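Local coordinates for protein probable transcriptional regulator (Rhodococcus jostii, PDB 3HIM) that probably binds DNA at promoter or operator sites as a dimeric transcriptional regulator of the TetR family, at residues B[20-25]-B[65-70]; B[73-78]-B[102-107]; B[88-93]-B[151-156]; B[98-103]-B[164-169]. One frame throughout, in Å; residues are numbered along the deposited sequence.

Interaction 1 of 4, residues B[20-25]-B[65-70]; sequences RIRAAA and YAISLE
R22 and E70 form the polar part of this contact, a two-bond salt bridge between helix 16-32 and helix 60-82. The guanidinium presents its side rather than its end: NE of R22 donates to OE1 of E70 over 2.7 Å in a nearly straight bond (170°), while NH2 of R22 reaches OE2 of E70, also at 2.7 Å. Both oxygens lie at the guanidinium edge, close to its plane, yet the guanidinium and carboxylate planes stand 56° apart, and each nitrogen meets its oxygen from above the carboxylate plane. A bend at chi3 turns the arginine tip toward the extended glutamate, which comes from the opposite direction. The remaining nitrogen, NH1 of R22, is bonded to the hydroxyl of Y57, so three bonds fix the rotation of the group.

The apolar part involves A25, A66 and I67. CD of R22 rests on CB of A66 at 3.8 Å, and CD1 of I67 touches CB of A25 at 3.8 Å. The end of I67 also lies against the backbone oxygen of R22, while I26 and F29 of helix 16-32 pack on the same isoleucine.

The short axes cross almost perpendicularly, at -93° and 10.2 Å. This is the junction of the TetR-family DNA-binding domain, where its first helix packs on the long helix that follows the predicted helix-turn-helix and runs on toward the C-terminal domain.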
loop_
_atom_site.group_PDB
_atom_site.type_symbol
_atom_site.label_atom_id
_atom_site.label_comp_id
_atom_site.label_asym_id
_atom_site.label_seq_id
_atom_site.Cartn_x
_atom_site.Cartn_y
_atom_site.Cartn_z
ATOM N N ARG B 20 16.515 17.094 11.643
ATOM C CA ARG B 20 15.461 18.114 11.670
ATOM C C ARG B 20 15.021 18.487 10.240
ATOM O O ARG B 20 13.831 18.708 9.980
ATOM C CB ARG B 20 15.970 19.363 12.423
ATOM C CG ARG B 20 15.028 20.551 12.504
ATOM C CD ARG B 20 15.572 21.591 13.491
ATOM N NE ARG B 20 14.811 22.845 13.502
ATOM C CZ ARG B 20 15.028 23.879 12.680
ATOM N NH1 ARG B 20 15.983 23.827 11.748
ATOM N NH2 ARG B 20 14.279 24.978 12.778
ATOM N N ILE B 21 15.978 18.591 9.334
ATOM C CA ILE B 21 15.654 18.903 7.926
ATOM C C ILE B 21 14.830 17.768 7.308
ATOM O O ILE B 21 13.838 18.026 6.624
ATOM C CB ILE B 21 16.927 19.227 7.099
ATOM C CG1 ILE B 21 17.534 20.558 7.583
ATOM C CG2 ILE B 21 16.625 19.264 5.550
ATOM C CD1 ILE B 21 19.036 20.690 7.322
ATOM N N ARG B 22 15.224 16.525 7.595
ATOM C CA ARG B 22 14.517 15.348 7.084
ATOM C C ARG B 22 13.090 15.287 7.607
ATOM O O ARG B 22 12.161 15.073 6.818
ATOM C CB ARG B 22 15.255 14.049 7.424
ATOM C CG ARG B 22 16.628 13.944 6.828
ATOM C CD ARG B 22 17.106 12.510 6.797
ATOM N NE ARG B 22 17.239 11.898 8.115
ATOM C CZ ARG B 22 18.253 12.120 8.959
ATOM N NH1 ARG B 22 19.220 12.985 8.656
ATOM N NH2 ARG B 22 18.297 11.484 10.119
ATOM N N ALA B 23 12.911 15.491 8.920
ATOM C CA ALA B 23 11.558 15.522 9.488
ATOM C C ALA B 23 10.712 16.597 8.793
ATOM O O ALA B 23 9.578 16.328 8.369
ATOM C CB ALA B 23 11.588 15.739 11.001
ATOM N N ALA B 24 11.270 17.802 8.638
ATOM C CA ALA B 24 10.511 18.880 7.995
ATOM C C ALA B 24 10.227 18.550 6.535
ATOM O O ALA B 24 9.136 18.836 6.030
ATOM C CB ALA B 24 11.241 20.222 8.102
ATOM N N ALA B 25 11.208 17.960 5.855
ATOM C CA ALA B 25 11.020 17.591 4.456
ATOM C C ALA B 25 9.898 16.548 4.314
ATOM O O ALA B 25 9.127 16.598 3.364
ATOM C CB ALA B 25 12.309 17.079 3.842
ATOM N N TYR B 65 16.742 10.557 -0.719
ATOM C CA TYR B 65 17.529 9.357 -0.498
ATOM C C TYR B 65 17.816 9.176 0.982
ATOM O O TYR B 65 17.629 8.074 1.508
ATOM C CB TYR B 65 18.826 9.397 -1.298
ATOM C CG TYR B 65 19.788 8.274 -0.933
ATOM C CD1 TYR B 65 19.417 6.930 -1.086
ATOM C CD2 TYR B 65 21.058 8.560 -0.411
ATOM C CE1 TYR B 65 20.285 5.891 -0.737
ATOM C CE2 TYR B 65 21.946 7.530 -0.066
ATOM C CZ TYR B 65 21.542 6.200 -0.237
ATOM O OH TYR B 65 22.384 5.184 0.097
ATOM N N ALA B 66 18.249 10.244 1.664
ATOM C CA ALA B 66 18.456 10.146 3.110
ATOM C C ALA B 66 17.179 9.682 3.825
ATOM O O ALA B 66 17.228 8.783 4.646
ATOM C CB ALA B 66 18.969 11.470 3.706
ATOM N N ILE B 67 16.046 10.284 3.502
ATOM C CA ILE B 67 14.764 9.906 4.117
ATOM C C ILE B 67 14.456 8.424 3.846
ATOM O O ILE B 67 14.112 7.679 4.743
ATOM C CB ILE B 67 13.618 10.849 3.632
ATOM C CG1 ILE B 67 13.814 12.261 4.197
ATOM C CG2 ILE B 67 12.230 10.323 4.015
ATOM C CD1 ILE B 67 12.994 13.335 3.504
ATOM N N SER B 68 14.637 7.996 2.605
ATOM C CA SER B 68 14.258 6.657 2.193
ATOM C C SER B 68 15.200 5.595 2.805
ATOM O O SER B 68 14.764 4.525 3.246
ATOM C CB SER B 68 14.235 6.583 0.664
ATOM O OG SER B 68 13.786 5.313 0.239
ATOM N N LEU B 69 16.483 5.908 2.841
ATOM C CA LEU B 69 17.481 5.045 3.467
ATOM C C LEU B 69 17.186 4.867 4.952
ATOM O O LEU B 69 17.143 3.742 5.472
ATOM C CB LEU B 69 18.870 5.664 3.280
ATOM C CG LEU B 69 20.084 4.959 3.867
ATOM C CD1 LEU B 69 20.344 3.620 3.145
ATOM C CD2 LEU B 69 21.298 5.896 3.750
ATOM N N GLU B 70 16.965 5.997 5.619
ATOM C CA GLU B 70 16.691 6.020 7.044
ATOM C C GLU B 70 15.518 5.097 7.312
ATOM O O GLU B 70 15.626 4.181 8.126
ATOM C CB GLU B 70 16.384 7.453 7.485
ATOM C CG GLU B 70 15.917 7.645 8.936
ATOM C CD GLU B 70 15.947 9.122 9.366
ATOM O OE1 GLU B 70 15.363 10.002 8.677
ATOM O OE2 GLU B 70 16.564 9.404 10.405
#

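Interaction 2 of 4, residues B[73-78]-B[102-107]; sequences HSVLAA and TWHADN
W103 swings its indole out toward helix 60-82 because CG stands anti to the backbone N (chi1 -170°) and the ring is turned nearly perpendicular at chi2 (97°); S74 meets it with OG likewise anti to its own N. The two residues join helix 60-82 to helix 89-106 in the TetR fold, linking the long helix that leaves the DNA-binding domain to the helical C-terminal domain. The short axes run roughly antiparallel, 147° between their directions and 10.5 Å apart.

V75 covers one face of the indole. Its CB sits 3.6 Å from the centroid of the six-membered ring of W103, close to the ring normal, a CH-pi contact, and its CG2 lies against CD2 and CE3 of W103. The valine side chain crosses the tryptophan at about a right angle, and CG2 extends further to NE2 of H104, 4.0 Å away. A78 adds a lighter touch, its CB approaching CD1 of W103 at 4.0 Å.

The opposite indole face carries the amide of N107, with ND2 3.2 Å above the plane and toward the rim. The same ND2 donates to the backbone O of W103, which also receives the N-H of N107, so two bonds grip this carbonyl where the helix ends. A111 of helix 108-116 packs on W103 as well. At the indole edge, NE1 of W103 donates to OG of S74 over 2.8 Å, the oxygen tilted slightly from the ring plane.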
loop_
_atom_site.group_PDB
_atom_site.type_symbol
_atom_site.label_atom_id
_atom_site.label_comp_id
_atom_site.label_asym_id
_atom_site.label_seq_id
_atom_site.Cartn_x
_atom_site.Cartn_y
_atom_site.Cartn_z
ATOM N N HIS B 73 16.234 1.250 6.334
ATOM C CA HIS B 73 17.119 0.668 7.340
ATOM C C HIS B 73 16.414 0.509 8.675
ATOM O O HIS B 73 16.577 -0.495 9.345
ATOM C CB HIS B 73 18.388 1.497 7.543
ATOM C CG HIS B 73 19.225 1.009 8.676
ATOM N ND1 HIS B 73 18.972 1.354 9.987
ATOM C CD2 HIS B 73 20.274 0.149 8.706
ATOM C CE1 HIS B 73 19.847 0.751 10.775
ATOM N NE2 HIS B 73 20.651 0.019 10.023
ATOM N N SER B 74 15.635 1.509 9.063
ATOM C CA SER B 74 14.942 1.455 10.334
ATOM C C SER B 74 13.959 0.273 10.434
ATOM O O SER B 74 13.967 -0.459 11.437
ATOM C CB SER B 74 14.260 2.777 10.627
ATOM O OG SER B 74 13.429 2.678 11.767
ATOM N N VAL B 75 13.130 0.063 9.413
ATOM C CA VAL B 75 12.175 -1.052 9.484
ATOM C C VAL B 75 12.928 -2.408 9.428
ATOM O O VAL B 75 12.578 -3.348 10.147
ATOM C CB VAL B 75 11.002 -0.911 8.444
ATOM C CG1 VAL B 75 11.484 -1.182 7.045
ATOM C CG2 VAL B 75 9.851 -1.856 8.793
ATOM N N LEU B 76 13.981 -2.485 8.612
ATOM C CA LEU B 76 14.860 -3.661 8.603
ATOM C C LEU B 76 15.468 -3.923 9.998
ATOM O O LEU B 76 15.406 -5.046 10.492
ATOM C CB LEU B 76 15.977 -3.507 7.570
ATOM C CG LEU B 76 16.963 -4.679 7.560
ATOM C CD1 LEU B 76 16.230 -6.016 7.297
ATOM C CD2 LEU B 76 18.050 -4.441 6.525
ATOM N N ALA B 77 16.048 -2.884 10.607
ATOM C CA ALA B 77 16.618 -2.988 11.946
ATOM C C ALA B 77 15.558 -3.446 12.934
ATOM O O ALA B 77 15.838 -4.275 13.792
ATOM C CB ALA B 77 17.238 -1.634 12.405
ATOM N N ALA B 78 14.338 -2.920 12.786
ATOM C CA ALA B 78 13.216 -3.254 13.683
ATOM C C ALA B 78 12.853 -4.735 13.691
ATOM O O ALA B 78 12.786 -5.365 14.743
ATOM C CB ALA B 78 11.977 -2.413 13.348
ATOM N N THR B 102 3.616 -2.613 13.434
ATOM C CA THR B 102 3.778 -1.475 14.353
ATOM C C THR B 102 4.662 -0.385 13.743
ATOM O O THR B 102 4.308 0.778 13.787
ATOM C CB THR B 102 4.391 -1.937 15.708
ATOM O OG1 THR B 102 3.560 -2.955 16.257
ATOM C CG2 THR B 102 4.522 -0.782 16.707
ATOM N N TRP B 103 5.808 -0.774 13.179
ATOM C CA TRP B 103 6.702 0.198 12.556
ATOM C C TRP B 103 5.981 0.977 11.473
ATOM O O TRP B 103 6.090 2.215 11.382
ATOM C CB TRP B 103 7.942 -0.469 11.984
ATOM C CG TRP B 103 8.975 0.535 11.565
ATOM C CD1 TRP B 103 10.058 0.945 12.293
ATOM C CD2 TRP B 103 9.011 1.280 10.331
ATOM N NE1 TRP B 103 10.775 1.900 11.587
ATOM C CE2 TRP B 103 10.158 2.117 10.378
ATOM C CE3 TRP B 103 8.191 1.317 9.192
ATOM C CZ2 TRP B 103 10.506 2.980 9.326
ATOM C CZ3 TRP B 103 8.539 2.177 8.137
ATOM C CH2 TRP B 103 9.688 3.006 8.220
ATOM N N HIS B 104 5.249 0.256 10.643
ATOM C CA HIS B 104 4.557 0.867 9.536
ATOM C C HIS B 104 3.390 1.800 9.925
ATOM O O HIS B 104 3.104 2.762 9.206
ATOM C CB HIS B 104 4.125 -0.202 8.539
ATOM C CG HIS B 104 5.172 -0.514 7.517
ATOM N ND1 HIS B 104 5.458 0.334 6.466
ATOM C CD2 HIS B 104 6.015 -1.567 7.396
ATOM C CE1 HIS B 104 6.426 -0.187 5.738
ATOM N NE2 HIS B 104 6.773 -1.347 6.274
ATOM N N ALA B 105 2.727 1.512 11.037
ATOM C CA ALA B 105 1.733 2.428 11.610
ATOM C C ALA B 105 2.394 3.678 12.225
ATOM O O ALA B 105 2.042 4.796 11.857
ATOM C CB ALA B 105 0.892 1.721 12.640
ATOM N N ASP B 106 3.333 3.486 13.153
ATOM C CA ASP B 106 4.072 4.615 13.774
ATOM C C ASP B 106 4.865 5.490 12.793
ATOM O O ASP B 106 4.903 6.708 12.947
ATOM C CB ASP B 106 5.052 4.129 14.840
ATOM C CG ASP B 106 4.369 3.543 16.069
ATOM O OD1 ASP B 106 3.148 3.748 16.285
ATOM O OD2 ASP B 106 5.100 2.879 16.838
ATOM N N ASN B 107 5.506 4.896 11.795
ATOM C CA ASN B 107 6.351 5.694 10.898
ATOM C C ASN B 107 5.775 5.912 9.522
ATOM O O ASN B 107 6.535 6.080 8.552
ATOM C CB ASN B 107 7.740 5.069 10.798
ATOM C CG ASN B 107 8.383 4.946 12.144
ATOM O OD1 ASN B 107 8.886 5.926 12.680
ATOM N ND2 ASN B 107 8.329 3.754 12.726
#

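Interaction 3 of 4, residues B[88-93]-B[151-156]; sequences AAPDRL and GDFHPF
F153 drives its ring into the first turn of helix 89-106, and the contact is chiefly apolar. CZ of F153 lies 3.6 Å from CA of P90 and reaches CD2 of L93 at 4.0 Å. On one flank of the ring CE1 of F153 meets CG of P90 at 3.8 Å; on the other, CE2 of F153 approaches CB of A89 at 4.1 Å. The far end of the phenyl is thus wedged among three residues of one helical turn, with V199 and C201 also packing on the ring. CG of F153 lies anti to its carbonyl carbon (chi1 -68°), which sends the ring from the loop toward the helix.

The second kind of contact joins a carboxylate to a proline ring. D152 lies across P90 at about a right angle, and its OD2 comes to 3.6 Å from CD of P90, a van der Waals approach.

No hydrogen bond spans the two segments. The loop is instead tied through its backbone, F153 to G147 and H154 to V199, while O of H154 bonds R197 of the second subunit. Shape and burial of a phenyl group, rather than directed bonds, therefore hold the start of helix 89-106 against the loop between helices 123-149 and 158-175.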
loop_
_atom_site.group_PDB
_atom_site.type_symbol
_atom_site.label_atom_id
_atom_site.label_comp_id
_atom_site.label_asym_id
_atom_site.label_seq_id
_atom_site.Cartn_x
_atom_site.Cartn_y
_atom_site.Cartn_z
ATOM N N ALA B 88 11.000 -20.953 18.618
ATOM C CA ALA B 88 10.210 -21.610 17.587
ATOM C C ALA B 88 9.759 -20.630 16.493
ATOM O O ALA B 88 9.443 -19.469 16.759
ATOM C CB ALA B 88 9.008 -22.343 18.199
ATOM N N ALA B 89 9.751 -21.122 15.258
ATOM C CA ALA B 89 9.356 -20.347 14.093
ATOM C C ALA B 89 8.030 -19.576 14.243
ATOM O O ALA B 89 7.982 -18.396 13.876
ATOM C CB ALA B 89 9.334 -21.236 12.858
ATOM N N PRO B 90 6.960 -20.216 14.795
ATOM C CA PRO B 90 5.712 -19.441 14.905
ATOM C C PRO B 90 5.843 -18.186 15.764
ATOM O O PRO B 90 5.253 -17.156 15.417
ATOM C CB PRO B 90 4.731 -20.429 15.522
ATOM C CG PRO B 90 5.293 -21.782 15.179
ATOM C CD PRO B 90 6.769 -21.600 15.272
ATOM N N ASP B 91 6.630 -18.281 16.847
ATOM C CA ASP B 91 6.907 -17.168 17.775
ATOM C C ASP B 91 7.760 -16.096 17.102
ATOM O O ASP B 91 7.603 -14.913 17.382
ATOM C CB ASP B 91 7.688 -17.657 19.009
ATOM C CG ASP B 91 6.915 -18.650 19.850
ATOM O OD1 ASP B 91 5.869 -18.292 20.417
ATOM O OD2 ASP B 91 7.367 -19.802 19.942
ATOM N N ARG B 92 8.710 -16.535 16.277
ATOM C CA ARG B 92 9.521 -15.638 15.437
ATOM C C ARG B 92 8.631 -14.836 14.472
ATOM O O ARG B 92 8.836 -13.636 14.272
ATOM C CB ARG B 92 10.562 -16.439 14.647
ATOM C CG ARG B 92 11.625 -17.133 15.532
ATOM C CD ARG B 92 12.591 -18.010 14.757
ATOM N NE ARG B 92 13.371 -17.230 13.794
ATOM C CZ ARG B 92 14.261 -17.735 12.937
ATOM N NH1 ARG B 92 14.500 -19.038 12.904
ATOM N NH2 ARG B 92 14.886 -16.936 12.077
ATOM N N LEU B 93 7.656 -15.514 13.877
ATOM C CA LEU B 93 6.728 -14.887 12.957
ATOM C C LEU B 93 5.792 -13.908 13.662
ATOM O O LEU B 93 5.576 -12.815 13.168
ATOM C CB LEU B 93 5.936 -15.952 12.171
ATOM C CG LEU B 93 5.170 -15.387 10.966
ATOM C CD1 LEU B 93 6.148 -14.862 9.893
ATOM C CD2 LEU B 93 4.194 -16.423 10.407
ATOM N N GLY B 151 8.340 -28.518 10.594
ATOM C CA GLY B 151 6.994 -29.070 10.476
ATOM C C GLY B 151 5.954 -28.191 11.167
ATOM O O GLY B 151 4.810 -28.602 11.326
ATOM N N ASP B 152 6.353 -26.992 11.600
ATOM C CA ASP B 152 5.422 -26.013 12.163
ATOM C C ASP B 152 4.550 -25.353 11.092
ATOM O O ASP B 152 3.400 -25.001 11.351
ATOM C CB ASP B 152 6.178 -24.910 12.895
ATOM C CG ASP B 152 6.886 -25.403 14.141
ATOM O OD1 ASP B 152 6.357 -26.303 14.829
ATOM O OD2 ASP B 152 7.967 -24.858 14.442
ATOM N N PHE B 153 5.111 -25.152 9.903
ATOM C CA PHE B 153 4.414 -24.414 8.850
ATOM C C PHE B 153 4.189 -25.338 7.673
ATOM O O PHE B 153 4.957 -26.278 7.465
ATOM C CB PHE B 153 5.228 -23.175 8.385
ATOM C CG PHE B 153 5.360 -22.068 9.434
ATOM C CD1 PHE B 153 4.510 -22.002 10.537
ATOM C CD2 PHE B 153 6.330 -21.075 9.288
ATOM C CE1 PHE B 153 4.630 -20.982 11.499
ATOM C CE2 PHE B 153 6.468 -20.040 10.247
ATOM C CZ PHE B 153 5.605 -19.999 11.354
ATOM N N HIS B 154 3.151 -25.061 6.891
ATOM C CA HIS B 154 2.864 -25.806 5.659
ATOM C C HIS B 154 2.438 -24.833 4.568
ATOM O O HIS B 154 1.303 -24.890 4.092
ATOM C CB HIS B 154 1.773 -26.843 5.907
ATOM C CG HIS B 154 2.002 -27.646 7.143
ATOM N ND1 HIS B 154 2.957 -28.640 7.215
ATOM C CD2 HIS B 154 1.446 -27.567 8.375
ATOM C CE1 HIS B 154 2.954 -29.162 8.431
ATOM N NE2 HIS B 154 2.046 -28.530 9.153
ATOM N N PRO B 155 3.357 -23.946 4.164
ATOM C CA PRO B 155 3.043 -22.884 3.206
ATOM C C PRO B 155 2.739 -23.473 1.852
ATOM O O PRO B 155 3.333 -24.485 1.477
ATOM C CB PRO B 155 4.344 -22.053 3.133
ATOM C CG PRO B 155 5.404 -22.917 3.664
ATOM C CD PRO B 155 4.801 -24.019 4.471
ATOM N N PHE B 156 1.797 -22.867 1.138
ATOM C CA PHE B 156 1.616 -23.188 -0.266
ATOM C C PHE B 156 2.890 -22.780 -0.999
ATOM O O PHE B 156 3.490 -23.552 -1.742
ATOM C CB PHE B 156 0.416 -22.435 -0.848
ATOM C CG PHE B 156 -0.904 -23.091 -0.570
ATOM C CD1 PHE B 156 -1.276 -24.239 -1.252
ATOM C CD2 PHE B 156 -1.783 -22.545 0.370
ATOM C CE1 PHE B 156 -2.508 -24.847 -0.996
ATOM C CE2 PHE B 156 -3.001 -23.139 0.634
ATOM C CZ PHE B 156 -3.368 -24.304 -0.046
#

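Interaction 4 of 4, residues B[98-103]-B[164-169]; sequences TAYVTW and AITSLG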
loop_
_atom_site.group_PDB
_atom_site.type_symbol
_atom_site.label_atom_id
_atom_site.label_comp_id
_atom_site.label_asym_id
_atom_site.label_seq_id
_atom_site.Cartn_x
_atom_site.Cartn_y
_atom_site.Cartn_z
ATOM N N THR B 98 4.479 -8.457 14.249
ATOM C CA THR B 98 4.176 -7.391 15.211
ATOM C C THR B 98 5.062 -6.133 15.024
ATOM O O THR B 98 4.537 -5.022 14.862
ATOM C CB THR B 98 4.307 -7.870 16.676
ATOM O OG1 THR B 98 3.426 -8.975 16.871
ATOM C CG2 THR B 98 3.951 -6.739 17.674
ATOM N N ALA B 99 6.382 -6.312 15.067
ATOM C CA ALA B 99 7.330 -5.199 14.856
ATOM C C ALA B 99 7.164 -4.556 13.489
ATOM O O ALA B 99 7.210 -3.341 13.348
ATOM C CB ALA B 99 8.765 -5.679 15.027
ATOM N N TYR B 100 6.977 -5.375 12.470
ATOM C CA TYR B 100 6.830 -4.852 11.120
ATOM C C TYR B 100 5.584 -3.981 10.979
ATOM O O TYR B 100 5.675 -2.844 10.502
ATOM C CB TYR B 100 6.769 -6.002 10.134
ATOM C CG TYR B 100 6.842 -5.609 8.678
ATOM C CD1 TYR B 100 7.989 -5.000 8.140
ATOM C CD2 TYR B 100 5.793 -5.919 7.820
ATOM C CE1 TYR B 100 8.063 -4.685 6.740
ATOM C CE2 TYR B 100 5.838 -5.607 6.473
ATOM C CZ TYR B 100 6.970 -4.998 5.934
ATOM O OH TYR B 100 6.970 -4.727 4.596
ATOM N N VAL B 101 4.430 -4.498 11.394
ATOM C CA VAL B 101 3.165 -3.743 11.295
ATOM C C VAL B 101 3.199 -2.461 12.168
ATOM O O VAL B 101 2.875 -1.357 11.693
ATOM C CB VAL B 101 1.973 -4.646 11.647
ATOM C CG1 VAL B 101 0.689 -3.833 11.836
ATOM C CG2 VAL B 101 1.781 -5.725 10.544
ATOM N N THR B 102 3.616 -2.613 13.434
ATOM C CA THR B 102 3.778 -1.475 14.353
ATOM C C THR B 102 4.662 -0.385 13.743
ATOM O O THR B 102 4.308 0.778 13.787
ATOM C CB THR B 102 4.391 -1.937 15.708
ATOM O OG1 THR B 102 3.560 -2.955 16.257
ATOM C CG2 THR B 102 4.522 -0.782 16.707
ATOM N N TRP B 103 5.808 -0.774 13.179
ATOM C CA TRP B 103 6.702 0.198 12.556
ATOM C C TRP B 103 5.981 0.977 11.473
ATOM O O TRP B 103 6.090 2.215 11.382
ATOM C CB TRP B 103 7.942 -0.469 11.984
ATOM C CG TRP B 103 8.975 0.535 11.565
ATOM C CD1 TRP B 103 10.058 0.945 12.293
ATOM C CD2 TRP B 103 9.011 1.280 10.331
ATOM N NE1 TRP B 103 10.775 1.900 11.587
ATOM C CE2 TRP B 103 10.158 2.117 10.378
ATOM C CE3 TRP B 103 8.191 1.317 9.192
ATOM C CZ2 TRP B 103 10.506 2.980 9.326
ATOM C CZ3 TRP B 103 8.539 2.177 8.137
ATOM C CH2 TRP B 103 9.688 3.006 8.220
ATOM N N ALA B 164 3.109 -11.470 0.632
ATOM C CA ALA B 164 1.843 -11.019 1.187
ATOM C C ALA B 164 2.033 -10.312 2.529
ATOM O O ALA B 164 1.391 -9.295 2.796
ATOM C CB ALA B 164 0.847 -12.154 1.296
ATOM N N ILE B 165 2.913 -10.845 3.373
ATOM C CA ILE B 165 3.162 -10.236 4.671
ATOM C C ILE B 165 3.832 -8.863 4.531
ATOM O O ILE B 165 3.472 -7.899 5.210
ATOM C CB ILE B 165 3.994 -11.181 5.592
ATOM C CG1 ILE B 165 3.119 -12.329 6.111
ATOM C CG2 ILE B 165 4.602 -10.402 6.762
ATOM C CD1 ILE B 165 3.921 -13.558 6.558
ATOM N N THR B 166 4.802 -8.764 3.633
ATOM C CA THR B 166 5.527 -7.513 3.473
ATOM C C THR B 166 4.557 -6.492 2.862
ATOM O O THR B 166 4.528 -5.323 3.272
ATOM C CB THR B 166 6.793 -7.687 2.624
ATOM O OG1 THR B 166 6.429 -8.208 1.356
ATOM C CG2 THR B 166 7.692 -8.696 3.249
ATOM N N SER B 167 3.731 -6.967 1.930
ATOM C CA SER B 167 2.720 -6.136 1.306
ATOM C C SER B 167 1.700 -5.551 2.321
ATOM O O SER B 167 1.387 -4.343 2.291
ATOM C CB SER B 167 2.032 -6.907 0.182
ATOM O OG SER B 167 0.883 -6.207 -0.202
ATOM N N LEU B 168 1.206 -6.396 3.232
ATOM C CA LEU B 168 0.276 -5.931 4.294
ATOM C C LEU B 168 0.859 -4.853 5.201
ATOM O O LEU B 168 0.188 -3.857 5.487
ATOM C CB LEU B 168 -0.229 -7.094 5.167
ATOM C CG LEU B 168 -1.212 -8.031 4.465
ATOM C CD1 LEU B 168 -1.423 -9.274 5.306
ATOM C CD2 LEU B 168 -2.514 -7.307 4.222
ATOM N N GLY B 169 2.090 -5.064 5.669
ATOM C CA GLY B 169 2.779 -4.075 6.526
ATOM C C GLY B 169 2.955 -2.734 5.806
ATOM O O GLY B 169 2.583 -1.686 6.330
#
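Y100 reaches from helix 89-106 to the backbone of helix 158-175, and its ring makes the tight part of the contact. With chi1 at -171° the phenol extends away from the backbone N and across the gap, until OH of Y100 donates to the backbone O of T166 over 2.8 Å. That oxygen lies at the ring edge, in the plane of the phenol, and the hydroxyl arrives tilted 20° from the carbonyl plane. Alongside, CE2 of Y100 presses to 3.4 Å from CA of G169 and to 3.5 Å from O of I165. The ring packs closely on buried backbone at G169, which has no side chain. The hydroxyl also passes CB of T166 at 3.6 Å, whereas the threonine's own OG1 bonds backward to the carbonyls of L163 and A162.

The neighbouring V101 is held more loosely: its CG2 comes only to 4.5 Å from CA of G169, and I187 and Y191 of helix 184-198 pack on it. T98 and T102 make no contact with 164-169 and pack instead on V192 and A188 of helix 184-198; T98 is exposed.

H104 and F140 meet the Y100 ring edge-to-face, and V75, I79 and T136 pack on it as well. Helix 158-175 also meets the second subunit, where OG of S167 bonds OD2 of D171 of that subunit. The short axes diverge by 30° at 9.5 Å, a close helix pair in the core of the TetR-type C-terminal domain, beside its dimer interface.

How the interactions relate
From the N terminus, interaction 1 closes the first loop, folding helix 16-32 back on helix 60-82 around the predicted helix-turn-helix. Interaction 2 opens further along helix 60-82, in series with the first, and returns through helix 89-106, tying the DNA-binding domain's exit helix to the C-terminal domain. Interaction 3 starts inside that loop and ends beyond it, so the two cross; it also crosses interaction 4, which begins where interaction 2 ends and shares T102 and W103 with it. Interactions 2 and 4 touch directly, as V75 packs on Y100. Interactions 1 and 3 lie on opposite sides of the chain's centre, about 36 Å apart between centres.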